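Local coordinates for protein cellulase IBT99 (Metagenomes, PDB 6WBT) that probably hydrolyses 6-phospho-alpha-glucosides as a family 4 glycoside hydrolase, using bound NAD and a manganese ion, at residues Glu330-Asp335 / Gly363-Arg368. Numbering follows the deposited sequence.
Sequences ESLIHD and GYVTDR
The carboxylates of D335 and D367 meet with their planes 76° apart and no hydrogen bond between them, and the R368 guanidinium lies beside them with T366 OG1 over the centre of one face. D335 OD1 accepts the backbone N-H of D367 through its anti lone pair (N to OD1 3.0 Å, N-H...O 160°); CG anti to the backbone N (chi1 -171°) carries the carboxylate to that amide. R368 NH1 stands 4.0 Å from D335 OD1, which is well out of the guanidinium plane, so any attraction is probably electrostatic only; R337 pairs with D335 OD2, and E371 with R368. Replacing D335 with an alanine would probably leave the D367 amide without its acceptor and R337 without its salt-bridge partner. Deeper in, S331 OG donates to V365 O (2.8 Å), tilted out of the carbonyl plane, and also bonds S338. L332 CD2 packs on V365 CG1 at 3.7 Å. T366 OG1 accepts from R368 N in an ST turn and also bonds G369 O. Helix 321-334 is thereby fastened, at its C-terminal end, to strand 358-366, in the antiparallel part of the mixed sheet that also holds the parallel Rossmann-type strands. D335 is gripped through both oxygens, and the arginines may offset the gathered acid charge.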
loop_
_atom_site.group_PDB
_atom_site.type_symbol
_atom_site.label_atom_id
_atom_site.label_comp_id
_atom_site.label_asym_id
_atom_site.label_seq_id
_atom_site.Cartn_x
_atom_site.Cartn_y
_atom_site.Cartn_z
ATOM N N GLU A 330 -0.660 25.202 -25.898
ATOM C CA GLU A 330 -0.241 26.548 -25.529
ATOM C C GLU A 330 0.353 26.572 -24.126
ATOM O O GLU A 330 1.343 27.269 -23.873
ATOM C CB GLU A 330 -1.427 27.503 -25.635
ATOM C CG GLU A 330 -1.118 28.936 -25.262
ATOM C CD GLU A 330 -2.349 29.818 -25.296
ATOM O OE1 GLU A 330 -3.289 29.504 -26.056
ATOM O OE2 GLU A 330 -2.379 30.824 -24.559
ATOM N N SER A 331 -0.233 25.807 -23.202
ATOM C CA SER A 331 0.316 25.730 -21.855
ATOM C C SER A 331 1.624 24.952 -21.813
ATOM O O SER A 331 2.426 25.162 -20.898
ATOM C CB SER A 331 -0.703 25.099 -20.904
ATOM O OG SER A 331 -0.243 25.147 -19.564
ATOM N N LEU A 332 1.855 24.062 -22.781
ATOM C CA LEU A 332 3.137 23.375 -22.889
ATOM C C LEU A 332 4.226 24.287 -23.437
ATOM O O LEU A 332 5.406 24.105 -23.110
ATOM C CB LEU A 332 3.000 22.139 -23.781
ATOM C CG LEU A 332 2.176 20.960 -23.263
ATOM C CD1 LEU A 332 1.803 20.025 -24.402
ATOM C CD2 LEU A 332 2.947 20.207 -22.195
ATOM N N ILE A 333 3.857 25.265 -24.263
ATOM C CA ILE A 333 4.845 26.146 -24.876
ATOM C C ILE A 333 5.313 27.205 -23.886
ATOM O O ILE A 333 6.517 27.413 -23.698
ATOM C CB ILE A 333 4.268 26.788 -26.151
ATOM C CG1 ILE A 333 3.830 25.710 -27.140
ATOM C CG2 ILE A 333 5.291 27.711 -26.796
ATOM C CD1 ILE A 333 2.846 26.198 -28.175
ATOM N N HIS A 334 4.371 27.889 -23.237
ATOM C CA HIS A 334 4.682 29.019 -22.373
ATOM C C HIS A 334 4.668 28.673 -20.891
ATOM O O HIS A 334 4.841 29.575 -20.065
ATOM C CB HIS A 334 3.703 30.166 -22.640
ATOM C CG HIS A 334 3.865 30.798 -23.986
ATOM N ND1 HIS A 334 2.975 31.722 -24.488
ATOM C CD2 HIS A 334 4.819 30.640 -24.935
ATOM C CE1 HIS A 334 3.371 32.106 -25.688
ATOM N NE2 HIS A 334 4.488 31.464 -25.983
ATOM N N ASP A 335 4.467 27.402 -20.536
ATOM C CA ASP A 335 4.444 26.967 -19.138
ATOM C C ASP A 335 3.396 27.751 -18.345
ATOM O O ASP A 335 3.676 28.333 -17.295
ATOM C CB ASP A 335 5.834 27.092 -18.507
ATOM C CG ASP A 335 5.918 26.455 -17.134
ATOM O OD1 ASP A 335 5.664 25.239 -17.026
ATOM O OD2 ASP A 335 6.241 27.172 -16.164
ATOM N N GLY A 363 -4.756 18.301 -13.344
ATOM C CA GLY A 363 -3.322 18.500 -13.255
ATOM C C GLY A 363 -2.927 19.810 -13.901
ATOM O O GLY A 363 -3.655 20.364 -14.730
ATOM N N TYR A 364 -1.756 20.301 -13.507
ATOM C CA TYR A 364 -1.223 21.563 -14.007
ATOM C C TYR A 364 -0.270 21.279 -15.161
ATOM O O TYR A 364 0.767 20.632 -14.973
ATOM C CB TYR A 364 -0.516 22.334 -12.891
ATOM C CG TYR A 364 -1.453 22.827 -11.809
ATOM C CD1 TYR A 364 -1.872 21.983 -10.787
ATOM C CD2 TYR A 364 -1.920 24.135 -11.810
ATOM C CE1 TYR A 364 -2.730 22.430 -9.799
ATOM C CE2 TYR A 364 -2.777 24.590 -10.825
ATOM C CZ TYR A 364 -3.178 23.732 -9.822
ATOM O OH TYR A 364 -4.031 24.180 -8.840
ATOM N N VAL A 365 -0.624 21.760 -16.350
ATOM C CA VAL A 365 0.159 21.507 -17.556
ATOM C C VAL A 365 1.366 22.440 -17.557
ATOM O O VAL A 365 1.223 23.658 -17.689
ATOM C CB VAL A 365 -0.684 21.693 -18.822
ATOM C CG1 VAL A 365 0.183 21.539 -20.062
ATOM C CG2 VAL A 365 -1.834 20.697 -18.843
ATOM N N THR A 366 2.556 21.868 -17.413
ATOM C CA THR A 366 3.808 22.603 -17.464
ATOM C C THR A 366 4.535 22.286 -18.765
ATOM O O THR A 366 4.154 21.384 -19.514
ATOM C CB THR A 366 4.698 22.256 -16.265
ATOM O OG1 THR A 366 5.341 20.996 -16.496
ATOM C CG2 THR A 366 3.865 22.160 -14.997
ATOM N N ASP A 367 5.607 23.036 -19.027
ATOM C CA ASP A 367 6.428 22.744 -20.197
ATOM C C ASP A 367 7.240 21.466 -20.038
ATOM O O ASP A 367 7.923 21.066 -20.988
ATOM C CB ASP A 367 7.363 23.917 -20.500
ATOM C CG ASP A 367 8.433 24.099 -19.443
ATOM O OD1 ASP A 367 8.081 24.218 -18.251
ATOM O OD2 ASP A 367 9.628 24.114 -19.806
ATOM N N ARG A 368 7.185 20.826 -18.870
ATOM C CA ARG A 368 7.879 19.573 -18.618
ATOM C C ARG A 368 6.943 18.374 -18.575
ATOM O O ARG A 368 7.421 17.238 -18.484
ATOM C CB ARG A 368 8.651 19.656 -17.293
ATOM C CG ARG A 368 9.383 20.971 -17.079
ATOM C CD ARG A 368 9.863 21.100 -15.643
ATOM N NE ARG A 368 8.759 21.002 -14.692
ATOM C CZ ARG A 368 8.034 22.038 -14.280
ATOM N NH1 ARG A 368 8.295 23.256 -14.734
ATOM N NH2 ARG A 368 7.049 21.856 -13.412
#